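PDB 4R7F: uncharacterized protein from Parabacteroides merdae, which is of unknown function but carries a first domain related to that of type 9 secretion system plug proteins, so may take part in protein secretion. Local coordinates for residues Y30-G35 with V138-N143; K111-Y116 with Y387-G392; E36-I41 with R100-N105. One frame throughout, in Å; residues are numbered along the deposited sequence. Where two conformers were deposited one is given.

How the contacts relate
All three contacts involve the immunoglobulin-like first domain, and all are partly buried. Contact 3 has the most buried residues, five of eleven touching: two antiparallel strands share backbone bonds, with an aliphatic face in the sandwich core and a mixed face of Glu40, Leu102 and Arg100 on the other side. Contact 1, reaching the surface at its turn, pairs strand 30-32 in parallel with the end of strand 129-138. In contact 2, strand 114-122 meets strand 389-397 of another sheet through one hydroxyl, two waters and Val112 against Tyr387. Centres of contacts 1 and 2 are about 9 Å apart and joined by Glu139, which reaches Ser113 and Arg389; Ile31 packs contact 1 on contact 3. Contacts 2 and 3 do not touch.

Contact 1 (Y30-G35 with V138-N143); sequences YIALGG and VEPVVN
Val138 rests its CG1 methyl against the carbonyl group of Ile31, with CG1 3.4 Å from Ile31 O. The motif is a parallel beta bridge in an immunoglobulin-like sandwich: strand 30-32 follows strand 14-21, which belongs to the other sheet, and here joins the last strand of the domain, much as strand A' joins strand G in immunoglobulin domains. The evidence is the register, Ala32 CA lying 4.6 Å from Val138 CA, and two bonds that enclose Ala32. Val138 N donates to Ile31 O at 2.7 Å, and Leu33 N donates to Val138 O, also at 2.7 Å, with N-H...O angles of 166° and 161°. Val138 O is approached a second time by the CA-H of Ala32, CA to O being 3.1 Å. The torsion of Val138 (chi1 57°) sets CG1 between its own N and carbonyl carbon, on the side of the N-H that Ile31 O accepts. Val138 also packs on Val393 of strand 389-397. Beyond Val138 the backbones part. Pro140 is the centre of an inverse gamma turn, and its CD only grazes Ala32 CB at 4.5 Å. The departing 30-35 chain is closed by a beta turn in which Gly35 N donates to Ala32 O at 3.3 Å.

Contact 2 (K111-Y116 with Y387-G392); sequences KVSGNY and YDRLIG
Hydrogen bonding between Ser113 and Leu390 gives the one direct hydrogen bond between 111-116 and 387-392. Here the loop leading into strand 114-122 of the immunoglobulin-like first domain, with that strand's first residue, meets the start of strand 389-397, which carries a classic beta bulge where Ile391 and Gly392 both face Val378. Leu390 N donates to Ser113 OG at 3.0 Å, with an N-H...O angle of 149°. The serine hydroxyl sits between its backbone N and carbonyl carbon (chi1 71°), which turns it to the 387-392 chain. It also bonds to Glu139, whose OE2 forms a salt bridge with Arg389, so this carboxylate oxygen serves both sides.

Two waters bridge the segments as well. One accepts from Ser113 N and lies 2.8 Å from Tyr387 OH, in the plane of that ring. The other accepts from Asn115 N and donates to Asp388 O at 2.7 Å.

Van der Waals contact is limited. Val112 and Tyr387 approach from opposite directions, Val112 CG1 coming within 3.7 Å of Tyr387 CZ, while Leu390 CB packs over the Gly114 backbone, 3.9 Å from Gly114 N.

Backbone groups complete the contact. Ser113 O, which His59 also engages, stands at the ring edge, 3.7 Å from Tyr387 CE2. At phi 126°, Gly114 adopts a backbone shape seldom open to other residues, its CA passing near Asp388 O. Within 111-116, Tyr116 OH donates to Val112 O at 2.7 Å, approaching from above the carbonyl plane.

Contact 3 (E36-I41 with R100-N105); sequences EEQIEI and RLLLPN
Strands 39-41 and 100-103 run antiparallel, their short axes approaching to 4.7 Å with 158° between directions, as neighbours in the 14-21, 39-46, 96-103, 86-88 sheet of an immunoglobulin-like sandwich. Ile39 with Leu103 and Ile41 with Leu101 are hydrogen-bonded pairs, each bonded both ways; Ile39 N to Leu103 O measures 2.7 Å and Ile41 N to Leu101 O 2.8 Å. Glu40 and Leu102 form the non-hydrogen-bonded pair between them.

One face is aliphatic. Ile41 CD1 meets Leu103 CD1 at 4.0 Å and also touches Leu101 CD2, and these residues pack on Phe131, Tyr55 and Ile118 of the facing sheet. On the reverse face, Leu102 CD2 lies 3.5 Å from Glu40 CB, the two chains running side by side. Glu40 OE2 makes a salt bridge to Arg100 NE at 3.2 Å, in the plane of the guanidinium and at its edge, the carboxylate nearly perpendicular to it. Asn42 also holds that oxygen, and Asp85 pairs with the arginine.

Before the strand, Gln38 has CG anti to its carbonyl carbon (chi1 -61°) and an extended chain that crosses Leu102. Its NE2 donates to Pro104 O at 2.8 Å, the oxygen lying in the amide plane and the bond nearly straight at 171°. With an alanine here, Pro104 O would probably lose this donor and Leu102 CB the amide lying against it. After the cis-proline, Asn105 ND2 turns back to Leu102 O at 2.7 Å.

Contact 1 (Y30-G35 with V138-N143)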
ATOM      1  N   TYR A  30      -8.164  -0.630 -15.012  1.00 29.10           N
ATOM      2  CA  TYR A  30      -9.370   0.168 -15.094  1.00 30.56           C
ATOM      3  C   TYR A  30      -9.087   1.652 -14.982  1.00 31.62           C
ATOM      4  O   TYR A  30      -8.110   2.094 -14.326  1.00 30.49           O
ATOM      5  CB  TYR A  30     -10.436  -0.257 -14.057  1.00 34.08           C
ATOM      6  CG  TYR A  30      -9.968  -0.379 -12.631  1.00 30.95           C
ATOM      7  CD1 TYR A  30      -9.896   0.731 -11.795  1.00 28.32           C
ATOM      8  CD2 TYR A  30      -9.634  -1.620 -12.095  1.00 37.16           C
ATOM      9  CE1 TYR A  30      -9.472   0.615 -10.460  1.00 31.75           C
ATOM     10  CE2 TYR A  30      -9.205  -1.754 -10.767  1.00 33.93           C
ATOM     11  CZ  TYR A  30      -9.110  -0.637  -9.950  1.00 30.38           C
ATOM     12  OH  TYR A  30      -8.719  -0.787  -8.628  1.00 39.73           O
ATOM     13  N   ILE A  31      -9.977   2.408 -15.624  1.00 30.64           N
ATOM     14  CA  ILE A  31     -10.016   3.859 -15.534  1.00 32.01           C
ATOM     15  C   ILE A  31     -11.446   4.378 -15.360  1.00 36.42           C
ATOM     16  O   ILE A  31     -12.420   3.662 -15.593  1.00 38.11           O
ATOM     17  CB  ILE A  31      -9.381   4.494 -16.771  1.00 36.94           C
ATOM     18  CG1 ILE A  31     -10.090   4.060 -18.050  1.00 32.97           C
ATOM     19  CG2 ILE A  31      -7.921   4.072 -16.858  1.00 40.30           C
ATOM     20  CD1 ILE A  31      -9.634   4.812 -19.294  1.00 34.70           C
ATOM     21  N   ALA A  32     -11.566   5.628 -14.924  1.00 34.19           N
ATOM     22  CA  ALA A  32     -12.874   6.264 -14.753  1.00 34.27           C
ATOM     23  C   ALA A  32     -13.332   6.848 -16.060  1.00 37.12           C
ATOM     24  O   ALA A  32     -12.512   7.374 -16.803  1.00 37.28           O
ATOM     25  CB  ALA A  32     -12.804   7.364 -13.712  1.00 33.04           C
ATOM     26  N   LEU A  33     -14.638   6.739 -16.332  1.00 43.40           N
ATOM     27  CA  LEU A  33     -15.263   7.229 -17.567  1.00 42.30           C
ATOM     28  C   LEU A  33     -15.026   8.731 -17.820  1.00 50.30           C
ATOM     29  O   LEU A  33     -14.602   9.130 -18.912  1.00 49.64           O
ATOM     30  CB  LEU A  33     -16.763   6.950 -17.497  1.00 46.60           C
ATOM     31  CG  LEU A  33     -17.632   7.399 -18.654  1.00 44.54           C
ATOM     32  CD1 LEU A  33     -17.269   6.658 -19.927  1.00 43.23           C
ATOM     33  CD2 LEU A  33     -19.080   7.146 -18.284  1.00 47.68           C
ATOM     34  N   GLY A  34     -15.283   9.563 -16.813  1.00 43.80           N
ATOM     35  CA  GLY A  34     -15.052  11.016 -16.953  1.00 68.01           C
ATOM     36  C   GLY A  34     -13.593  11.482 -16.903  1.00 69.62           C
ATOM     37  O   GLY A  34     -13.287  12.593 -17.320  1.00 70.82           O
ATOM     38  N   GLY A  35     -12.694  10.611 -16.436  1.00 60.33           N
ATOM     39  CA  GLY A  35     -11.403  11.013 -15.851  1.00 48.74           C
ATOM     40  C   GLY A  35     -10.315  11.426 -16.827  1.00 51.02           C
ATOM     41  O   GLY A  35     -10.532  11.461 -18.040  1.00 44.06           O
ATOM     42  N   VAL A 138     -14.916   2.591 -15.320  1.00 33.45           N
ATOM     43  CA  VAL A 138     -15.831   2.766 -14.177  1.00 26.87           C
ATOM     44  C   VAL A 138     -16.451   4.185 -14.138  1.00 29.91           C
ATOM     45  O   VAL A 138     -15.788   5.162 -14.466  1.00 30.65           O
ATOM     46  CB  VAL A 138     -15.155   2.376 -12.830  1.00 32.44           C
ATOM     47  CG1 VAL A 138     -13.868   3.145 -12.543  1.00 27.92           C
ATOM     48  CG2 VAL A 138     -16.115   2.526 -11.667  1.00 32.93           C
ATOM     49  N   GLU A 139     -17.746   4.247 -13.830  1.00 31.68           N
ATOM     50  CA  GLU A 139     -18.442   5.481 -13.419  1.00 33.14           C
ATOM     51  C   GLU A 139     -18.680   5.350 -11.935  1.00 34.86           C
ATOM     52  O   GLU A 139     -19.619   4.710 -11.503  1.00 37.12           O
ATOM     53  CB  GLU A 139     -19.758   5.704 -14.188  1.00 35.95           C
ATOM     54  CG  GLU A 139     -20.678   4.491 -14.265  1.00 53.58           C
ATOM     55  CD  GLU A 139     -21.927   4.706 -15.106  1.00 45.78           C
ATOM     56  OE1 GLU A 139     -22.610   5.719 -14.876  1.00 44.28           O
ATOM     57  OE2 GLU A 139     -22.236   3.838 -15.963  1.00 40.20           O
ATOM     58  N   PRO A 140     -17.785   5.913 -11.140  1.00 30.45           N
ATOM     59  CA  PRO A 140     -17.742   5.559  -9.732  1.00 30.35           C
ATOM     60  C   PRO A 140     -18.801   6.262  -8.892  1.00 33.41           C
ATOM     61  O   PRO A 140     -18.521   7.207  -8.185  1.00 37.97           O
ATOM     62  CB  PRO A 140     -16.332   5.999  -9.318  1.00 30.61           C
ATOM     63  CG  PRO A 140     -16.064   7.175 -10.209  1.00 32.59           C
ATOM     64  CD  PRO A 140     -16.662   6.787 -11.538  1.00 30.82           C
ATOM     65  N   VAL A 141     -19.995   5.717  -8.897  1.00 33.44           N
ATOM     66  CA  VAL A 141     -21.108   6.288  -8.162  1.00 27.82           C
ATOM     67  C   VAL A 141     -21.389   5.611  -6.814  1.00 34.34           C
ATOM     68  O   VAL A 141     -22.259   6.049  -6.084  1.00 25.62           O
ATOM     69  CB  VAL A 141     -22.378   6.309  -9.038  1.00 28.92           C
ATOM     70  CG1 VAL A 141     -22.175   7.272 -10.199  1.00 26.42           C
ATOM     71  CG2 VAL A 141     -22.752   4.899  -9.521  1.00 31.75           C
ATOM     72  N   VAL A 142     -20.673   4.533  -6.501  1.00 28.45           N
ATOM     73  CA  VAL A 142     -20.733   3.975  -5.183  1.00 30.35           C
ATOM     74  C   VAL A 142     -19.292   3.812  -4.655  1.00 36.55           C
ATOM     75  O   VAL A 142     -18.336   3.758  -5.423  1.00 31.38           O
ATOM     76  CB  VAL A 142     -21.477   2.628  -5.172  1.00 32.51           C
ATOM     77  CG1 VAL A 142     -22.859   2.762  -5.780  1.00 33.43           C
ATOM     78  CG2 VAL A 142     -20.676   1.557  -5.902  1.00 36.59           C
ATOM     79  N   ASN A 143     -19.162   3.742  -3.341  1.00 30.70           N
ATOM     80  CA  ASN A 143     -17.886   3.625  -2.642  0.50 35.19           C
ATOM     81  C   ASN A 143     -17.869   2.210  -2.062  1.00 37.97           C
ATOM     82  O   ASN A 143     -18.918   1.697  -1.647  1.00 31.02           O
ATOM     83  CB  ASN A 143     -17.782   4.780  -1.592  0.50 32.26           C
ATOM     84  CG  ASN A 143     -16.941   4.446  -0.374  0.50 36.36           C
ATOM     85  OD1 ASN A 143     -17.445   3.861   0.581  0.50 43.06           O
ATOM     86  ND2 ASN A 143     -15.674   4.864  -0.370  0.50 39.85           N
TER

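Contact 2 (K111-Y116 with Y387-G392)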
ATOM      1  N   LYS A 111     -18.475   6.110 -24.472  1.00 39.01           N
ATOM      2  CA  LYS A 111     -19.696   6.747 -24.071  1.00 39.27           C
ATOM      3  C   LYS A 111     -20.307   6.129 -22.835  1.00 43.43           C
ATOM      4  O   LYS A 111     -21.163   6.748 -22.243  1.00 50.24           O
ATOM      5  CB  LYS A 111     -20.717   6.660 -25.197  1.00 42.84           C
ATOM      6  CG  LYS A 111     -20.391   7.535 -26.379  1.00 46.71           C
ATOM      7  CD  LYS A 111     -21.394   7.307 -27.482  1.00 55.57           C
ATOM      8  CE  LYS A 111     -21.136   8.293 -28.602  1.00 69.81           C
ATOM      9  NZ  LYS A 111     -21.959   7.941 -29.777  1.00 82.94           N
ATOM     10  N   VAL A 112     -19.926   4.900 -22.473  1.00 43.77           N
ATOM     11  CA  VAL A 112     -20.563   4.209 -21.335  1.00 35.80           C
ATOM     12  C   VAL A 112     -19.511   3.470 -20.533  1.00 39.75           C
ATOM     13  O   VAL A 112     -18.408   3.212 -21.002  1.00 32.04           O
ATOM     14  CB  VAL A 112     -21.656   3.184 -21.751  1.00 34.94           C
ATOM     15  CG1 VAL A 112     -22.881   3.877 -22.380  1.00 35.88           C
ATOM     16  CG2 VAL A 112     -21.074   2.136 -22.688  1.00 42.79           C
ATOM     17  N   SER A 113     -19.874   3.108 -19.317  1.00 31.05           N
ATOM     18  CA  SER A 113     -18.981   2.359 -18.491  1.00 36.68           C
ATOM     19  C   SER A 113     -19.046   0.890 -18.885  1.00 29.05           C
ATOM     20  O   SER A 113     -19.857   0.490 -19.715  1.00 31.93           O
ATOM     21  CB  SER A 113     -19.377   2.551 -17.029  1.00 29.34           C
ATOM     22  OG  SER A 113     -20.583   1.893 -16.750  1.00 26.28           O
ATOM     23  N   GLY A 114     -18.225   0.081 -18.242  1.00 31.18           N
ATOM     24  CA  GLY A 114     -18.309  -1.374 -18.405  1.00 32.56           C
ATOM     25  C   GLY A 114     -16.987  -1.985 -18.807  1.00 37.35           C
ATOM     26  O   GLY A 114     -15.913  -1.349 -18.703  1.00 31.23           O
ATOM     27  N   ASN A 115     -17.078  -3.224 -19.283  1.00 29.39           N
ATOM     28  CA  ASN A 115     -15.917  -3.989 -19.682  1.00 26.24           C
ATOM     29  C   ASN A 115     -15.630  -3.795 -21.185  1.00 30.10           C
ATOM     30  O   ASN A 115     -16.549  -3.908 -22.005  1.00 37.83           O
ATOM     31  CB  ASN A 115     -16.177  -5.447 -19.374  1.00 23.40           C
ATOM     32  CG  ASN A 115     -16.101  -5.757 -17.890  1.00 30.22           C
ATOM     33  OD1 ASN A 115     -15.519  -4.999 -17.117  1.00 23.17           O
ATOM     34  ND2 ASN A 115     -16.725  -6.864 -17.481  1.00 36.28           N
ATOM     35  N   TYR A 116     -14.387  -3.504 -21.533  1.00 27.21           N
ATOM     36  CA  TYR A 116     -13.986  -3.332 -22.956  1.00 32.89           C
ATOM     37  C   TYR A 116     -12.888  -4.317 -23.367  1.00 37.47           C
ATOM     38  O   TYR A 116     -11.945  -4.564 -22.608  1.00 34.06           O
ATOM     39  CB  TYR A 116     -13.498  -1.912 -23.249  1.00 31.91           C
ATOM     40  CG  TYR A 116     -14.597  -0.875 -23.237  1.00 36.20           C
ATOM     41  CD1 TYR A 116     -14.963  -0.221 -22.065  1.00 35.97           C
ATOM     42  CD2 TYR A 116     -15.280  -0.563 -24.386  1.00 36.98           C
ATOM     43  CE1 TYR A 116     -15.999   0.697 -22.047  1.00 35.35           C
ATOM     44  CE2 TYR A 116     -16.305   0.359 -24.377  1.00 37.57           C
ATOM     45  CZ  TYR A 116     -16.658   0.980 -23.212  1.00 37.80           C
ATOM     46  OH  TYR A 116     -17.658   1.895 -23.248  1.00 33.21           O
ATOM     47  N   TYR A 387     -27.354  -3.257 -20.828  1.00 40.99           N
ATOM     48  CA  TYR A 387     -25.936  -3.576 -20.597  1.00 32.74           C
ATOM     49  C   TYR A 387     -25.543  -3.380 -19.134  1.00 40.16           C
ATOM     50  O   TYR A 387     -26.255  -2.728 -18.364  1.00 45.92           O
ATOM     51  CB  TYR A 387     -25.014  -2.755 -21.504  1.00 31.07           C
ATOM     52  CG  TYR A 387     -24.856  -1.319 -21.086  1.00 34.62           C
ATOM     53  CD1 TYR A 387     -25.889  -0.394 -21.289  1.00 43.53           C
ATOM     54  CD2 TYR A 387     -23.701  -0.884 -20.441  1.00 34.16           C
ATOM     55  CE1 TYR A 387     -25.771   0.932 -20.861  1.00 47.53           C
ATOM     56  CE2 TYR A 387     -23.564   0.446 -20.025  1.00 38.69           C
ATOM     57  CZ  TYR A 387     -24.595   1.350 -20.243  1.00 35.65           C
ATOM     58  OH  TYR A 387     -24.459   2.665 -19.854  1.00 34.01           O
ATOM     59  N   ASP A 388     -24.420  -3.991 -18.768  1.00 37.47           N
ATOM     60  CA  ASP A 388     -23.888  -3.934 -17.424  1.00 33.53           C
ATOM     61  C   ASP A 388     -22.973  -2.719 -17.283  1.00 37.13           C
ATOM     62  O   ASP A 388     -21.887  -2.669 -17.880  1.00 33.89           O
ATOM     63  CB  ASP A 388     -23.062  -5.174 -17.120  1.00 34.97           C
ATOM     64  CG  ASP A 388     -23.901  -6.422 -16.899  1.00 39.29           C
ATOM     65  OD1 ASP A 388     -25.046  -6.322 -16.437  1.00 41.69           O
ATOM     66  OD2 ASP A 388     -23.387  -7.531 -17.160  1.00 35.69           O
ATOM     67  N   ARG A 389     -23.413  -1.766 -16.464  1.00 36.79           N
ATOM     68  CA  ARG A 389     -22.573  -0.645 -16.041  1.00 35.49           C
ATOM     69  C   ARG A 389     -21.673  -1.063 -14.919  1.00 30.19           C
ATOM     70  O   ARG A 389     -22.053  -1.890 -14.078  1.00 36.39           O
ATOM     71  CB  ARG A 389     -23.431   0.520 -15.572  1.00 33.40           C
ATOM     72  CG  ARG A 389     -24.231   1.151 -16.698  1.00 36.45           C
ATOM     73  CD  ARG A 389     -25.398   1.956 -16.163  1.00 42.09           C
ATOM     74  NE  ARG A 389     -24.940   3.159 -15.466  1.00 38.64           N
ATOM     75  CZ  ARG A 389     -25.744   3.953 -14.762  1.00 37.05           C
ATOM     76  NH1 ARG A 389     -27.017   3.640 -14.618  1.00 36.32           N
ATOM     77  NH2 ARG A 389     -25.285   5.045 -14.173  1.00 31.11           N
ATOM     78  N   LEU A 390     -20.485  -0.481 -14.910  1.00 27.85           N
ATOM     79  CA  LEU A 390     -19.548  -0.694 -13.862  1.00 29.38           C
ATOM     80  C   LEU A 390     -19.601   0.551 -12.975  1.00 30.35           C
ATOM     81  O   LEU A 390     -19.088   1.598 -13.352  1.00 30.68           O
ATOM     82  CB  LEU A 390     -18.164  -0.918 -14.474  1.00 27.19           C
ATOM     83  CG  LEU A 390     -16.985  -1.056 -13.520  1.00 27.53           C
ATOM     84  CD1 LEU A 390     -17.272  -2.169 -12.546  1.00 31.00           C
ATOM     85  CD2 LEU A 390     -15.655  -1.306 -14.223  1.00 29.35           C
ATOM     86  N   ILE A 391     -20.232   0.426 -11.813  1.00 29.36           N
ATOM     87  CA  ILE A 391     -20.546   1.558 -10.961  1.00 24.16           C
ATOM     88  C   ILE A 391     -19.613   1.707  -9.764  1.00 30.79           C
ATOM     89  O   ILE A 391     -19.643   2.697  -9.038  1.00 28.16           O
ATOM     90  CB  ILE A 391     -22.021   1.525 -10.491  1.00 27.45           C
ATOM     91  CG1 ILE A 391     -22.365   0.299  -9.652  1.00 30.41           C
ATOM     92  CG2 ILE A 391     -22.965   1.659 -11.676  1.00 30.86           C
ATOM     93  CD1 ILE A 391     -23.640   0.469  -8.843  1.00 28.98           C
ATOM     94  N   GLY A 392     -18.765   0.719  -9.564  1.00 35.88           N
ATOM     95  CA  GLY A 392     -17.756   0.793  -8.540  1.00 30.23           C
ATOM     96  C   GLY A 392     -16.690  -0.259  -8.710  1.00 30.44           C
ATOM     97  O   GLY A 392     -16.957  -1.388  -9.175  1.00 29.21           O
TER
HETATM   98  O   HOH W   1     -22.552   4.169 -18.530  1.00 33.67           O
HETATM   99  O   HOH W   2     -19.868  -4.395 -18.363  1.00 27.82           O

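Contact 3 (E36-I41 with R100-N105)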
ATOM      1  N   GLU A  36      -9.154  11.781 -16.272  1.00 62.24           N
ATOM      2  CA  GLU A  36      -8.003  12.266 -17.060  1.00 68.19           C
ATOM      3  C   GLU A  36      -7.039  11.120 -17.417  1.00 60.28           C
ATOM      4  O   GLU A  36      -6.092  11.319 -18.170  1.00 64.54           O
ATOM      5  CB  GLU A  36      -7.232  13.375 -16.302  1.00 75.97           C
ATOM      6  CG  GLU A  36      -8.045  14.609 -15.861  1.00 87.10           C
ATOM      7  CD  GLU A  36      -8.570  15.456 -17.023  1.00105.97           C
ATOM      8  OE1 GLU A  36      -9.491  15.005 -17.746  1.00 95.15           O
ATOM      9  OE2 GLU A  36      -8.061  16.584 -17.216  1.00 99.58           O
ATOM     10  N   GLU A  37      -7.293   9.920 -16.898  1.00 56.05           N
ATOM     11  CA  GLU A  37      -6.385   8.790 -17.096  1.00 58.02           C
ATOM     12  C   GLU A  37      -6.670   8.006 -18.365  1.00 48.95           C
ATOM     13  O   GLU A  37      -7.789   7.982 -18.875  1.00 38.94           O
ATOM     14  CB  GLU A  37      -6.415   7.872 -15.878  1.00 56.69           C
ATOM     15  CG  GLU A  37      -5.884   8.563 -14.628  1.00 68.64           C
ATOM     16  CD  GLU A  37      -5.540   7.595 -13.498  1.00102.95           C
ATOM     17  OE1 GLU A  37      -6.319   6.630 -13.244  1.00 81.26           O
ATOM     18  OE2 GLU A  37      -4.480   7.807 -12.857  1.00119.68           O
ATOM     19  N   GLN A  38      -5.637   7.374 -18.895  1.00 40.49           N
ATOM     20  CA  GLN A  38      -5.825   6.493 -20.043  1.00 36.47           C
ATOM     21  C   GLN A  38      -5.284   5.103 -19.796  1.00 35.69           C
ATOM     22  O   GLN A  38      -4.282   4.911 -19.082  1.00 34.41           O
ATOM     23  CB  GLN A  38      -5.091   7.047 -21.243  1.00 32.12           C
ATOM     24  CG  GLN A  38      -5.560   8.429 -21.683  1.00 41.71           C
ATOM     25  CD  GLN A  38      -4.562   9.071 -22.638  1.00 41.20           C
ATOM     26  OE1 GLN A  38      -3.452   9.430 -22.228  1.00 45.34           O
ATOM     27  NE2 GLN A  38      -4.927   9.162 -23.921  1.00 33.03           N
ATOM     28  N   ILE A  39      -5.897   4.128 -20.451  1.00 41.14           N
ATOM     29  CA  ILE A  39      -5.303   2.799 -20.539  1.00 42.57           C
ATOM     30  C   ILE A  39      -4.245   2.767 -21.621  1.00 39.75           C
ATOM     31  O   ILE A  39      -4.454   3.306 -22.712  1.00 42.56           O
ATOM     32  CB  ILE A  39      -6.349   1.728 -20.858  1.00 46.79           C
ATOM     33  CG1 ILE A  39      -7.232   1.504 -19.640  1.00 55.26           C
ATOM     34  CG2 ILE A  39      -5.673   0.415 -21.200  1.00 48.36           C
ATOM     35  CD1 ILE A  39      -6.570   0.722 -18.516  1.00 51.71           C
ATOM     36  N   GLU A  40      -3.121   2.125 -21.307  1.00 35.04           N
ATOM     37  CA  GLU A  40      -2.057   1.915 -22.241  1.00 37.74           C
ATOM     38  C   GLU A  40      -1.992   0.430 -22.587  1.00 40.51           C
ATOM     39  O   GLU A  40      -1.837  -0.416 -21.710  1.00 33.12           O
ATOM     40  CB  GLU A  40      -0.727   2.354 -21.656  1.00 38.74           C
ATOM     41  CG  GLU A  40       0.485   2.067 -22.554  1.00 44.24           C
ATOM     42  CD  GLU A  40       1.803   2.572 -21.959  1.00 50.97           C
ATOM     43  OE1 GLU A  40       1.770   3.147 -20.863  1.00 47.11           O
ATOM     44  OE2 GLU A  40       2.879   2.402 -22.568  1.00 50.48           O
ATOM     45  N   ILE A  41      -2.081   0.144 -23.881  1.00 38.52           N
ATOM     46  CA  ILE A  41      -1.826  -1.159 -24.425  1.00 32.22           C
ATOM     47  C   ILE A  41      -0.483  -1.101 -25.116  1.00 30.39           C
ATOM     48  O   ILE A  41      -0.294  -0.378 -26.056  1.00 36.25           O
ATOM     49  CB  ILE A  41      -2.915  -1.579 -25.412  1.00 33.22           C
ATOM     50  CG1 ILE A  41      -4.199  -1.880 -24.650  1.00 36.12           C
ATOM     51  CG2 ILE A  41      -2.455  -2.797 -26.189  1.00 35.21           C
ATOM     52  CD1 ILE A  41      -5.453  -1.574 -25.415  1.00 39.30           C
ATOM     53  N   ARG A 100       2.356   1.130 -29.019  1.00 39.96           N
ATOM     54  CA  ARG A 100       1.687   1.733 -27.879  1.00 48.37           C
ATOM     55  C   ARG A 100       0.404   2.348 -28.384  1.00 43.30           C
ATOM     56  O   ARG A 100       0.412   3.089 -29.361  1.00 48.04           O
ATOM     57  CB  ARG A 100       2.572   2.791 -27.273  1.00 45.85           C
ATOM     58  CG  ARG A 100       2.028   3.473 -26.038  1.00 57.49           C
ATOM     59  CD  ARG A 100       3.221   3.855 -25.167  1.00 69.24           C
ATOM     60  NE  ARG A 100       3.022   5.067 -24.397  1.00 79.37           N
ATOM     61  CZ  ARG A 100       3.019   6.282 -24.931  1.00 81.22           C
ATOM     62  NH1 ARG A 100       3.177   6.451 -26.243  1.00 64.36           N
ATOM     63  NH2 ARG A 100       2.829   7.333 -24.151  1.00 91.14           N
ATOM     64  N   LEU A 101      -0.686   1.980 -27.726  1.00 49.03           N
ATOM     65  CA  LEU A 101      -2.018   2.492 -27.969  1.00 46.05           C
ATOM     66  C   LEU A 101      -2.538   2.957 -26.629  1.00 47.14           C
ATOM     67  O   LEU A 101      -2.583   2.175 -25.671  1.00 39.50           O
ATOM     68  CB  LEU A 101      -2.910   1.382 -28.518  1.00 44.28           C
ATOM     69  CG  LEU A 101      -4.407   1.655 -28.617  1.00 44.94           C
ATOM     70  CD1 LEU A 101      -4.698   2.739 -29.641  1.00 56.36           C
ATOM     71  CD2 LEU A 101      -5.111   0.390 -29.019  1.00 43.27           C
ATOM     72  N   LEU A 102      -2.878   4.237 -26.551  1.00 45.68           N
ATOM     73  CA  LEU A 102      -3.564   4.781 -25.397  1.00 40.57           C
ATOM     74  C   LEU A 102      -5.057   4.914 -25.703  1.00 41.91           C
ATOM     75  O   LEU A 102      -5.454   5.299 -26.814  1.00 41.60           O
ATOM     76  CB  LEU A 102      -2.996   6.138 -25.039  1.00 43.68           C
ATOM     77  CG  LEU A 102      -1.497   6.153 -24.811  1.00 49.99           C
ATOM     78  CD1 LEU A 102      -1.048   7.557 -24.440  1.00 57.47           C
ATOM     79  CD2 LEU A 102      -1.128   5.159 -23.731  1.00 51.39           C
ATOM     80  N   LEU A 103      -5.874   4.592 -24.711  1.00 35.25           N
ATOM     81  CA  LEU A 103      -7.303   4.759 -24.805  1.00 33.75           C
ATOM     82  C   LEU A 103      -7.872   5.351 -23.519  1.00 37.20           C
ATOM     83  O   LEU A 103      -7.435   5.011 -22.437  1.00 39.20           O
ATOM     84  CB  LEU A 103      -7.946   3.419 -25.043  1.00 38.23           C
ATOM     85  CG  LEU A 103      -7.787   2.840 -26.442  1.00 43.86           C
ATOM     86  CD1 LEU A 103      -8.065   1.342 -26.430  1.00 40.80           C
ATOM     87  CD2 LEU A 103      -8.722   3.542 -27.405  1.00 42.88           C
ATOM     88  N   PRO A 104      -8.855   6.249 -23.631  1.00 39.87           N
ATOM     89  CA  PRO A 104      -9.350   6.809 -24.879  1.00 42.68           C
ATOM     90  C   PRO A 104      -8.295   7.745 -25.499  1.00 44.73           C
ATOM     91  O   PRO A 104      -7.325   8.123 -24.829  1.00 41.97           O
ATOM     92  CB  PRO A 104     -10.558   7.614 -24.429  1.00 39.56           C
ATOM     93  CG  PRO A 104     -10.128   8.115 -23.092  1.00 42.14           C
ATOM     94  CD  PRO A 104      -9.459   6.916 -22.470  1.00 33.28           C
ATOM     95  N   ASN A 105      -8.470   8.096 -26.766  1.00 44.00           N
ATOM     96  CA  ASN A 105      -7.516   8.966 -27.437  1.00 44.90           C
ATOM     97  C   ASN A 105      -8.277   9.912 -28.370  1.00 49.55           C
ATOM     98  O   ASN A 105      -9.491  10.052 -28.235  1.00 48.67           O
ATOM     99  CB  ASN A 105      -6.453   8.114 -28.154  1.00 40.82           C
ATOM    100  CG  ASN A 105      -7.050   7.139 -29.154  1.00 41.99           C
ATOM    101  OD1 ASN A 105      -7.981   7.471 -29.874  1.00 46.82           O
ATOM    102  ND2 ASN A 105      -6.520   5.924 -29.199  1.00 53.69           N
TER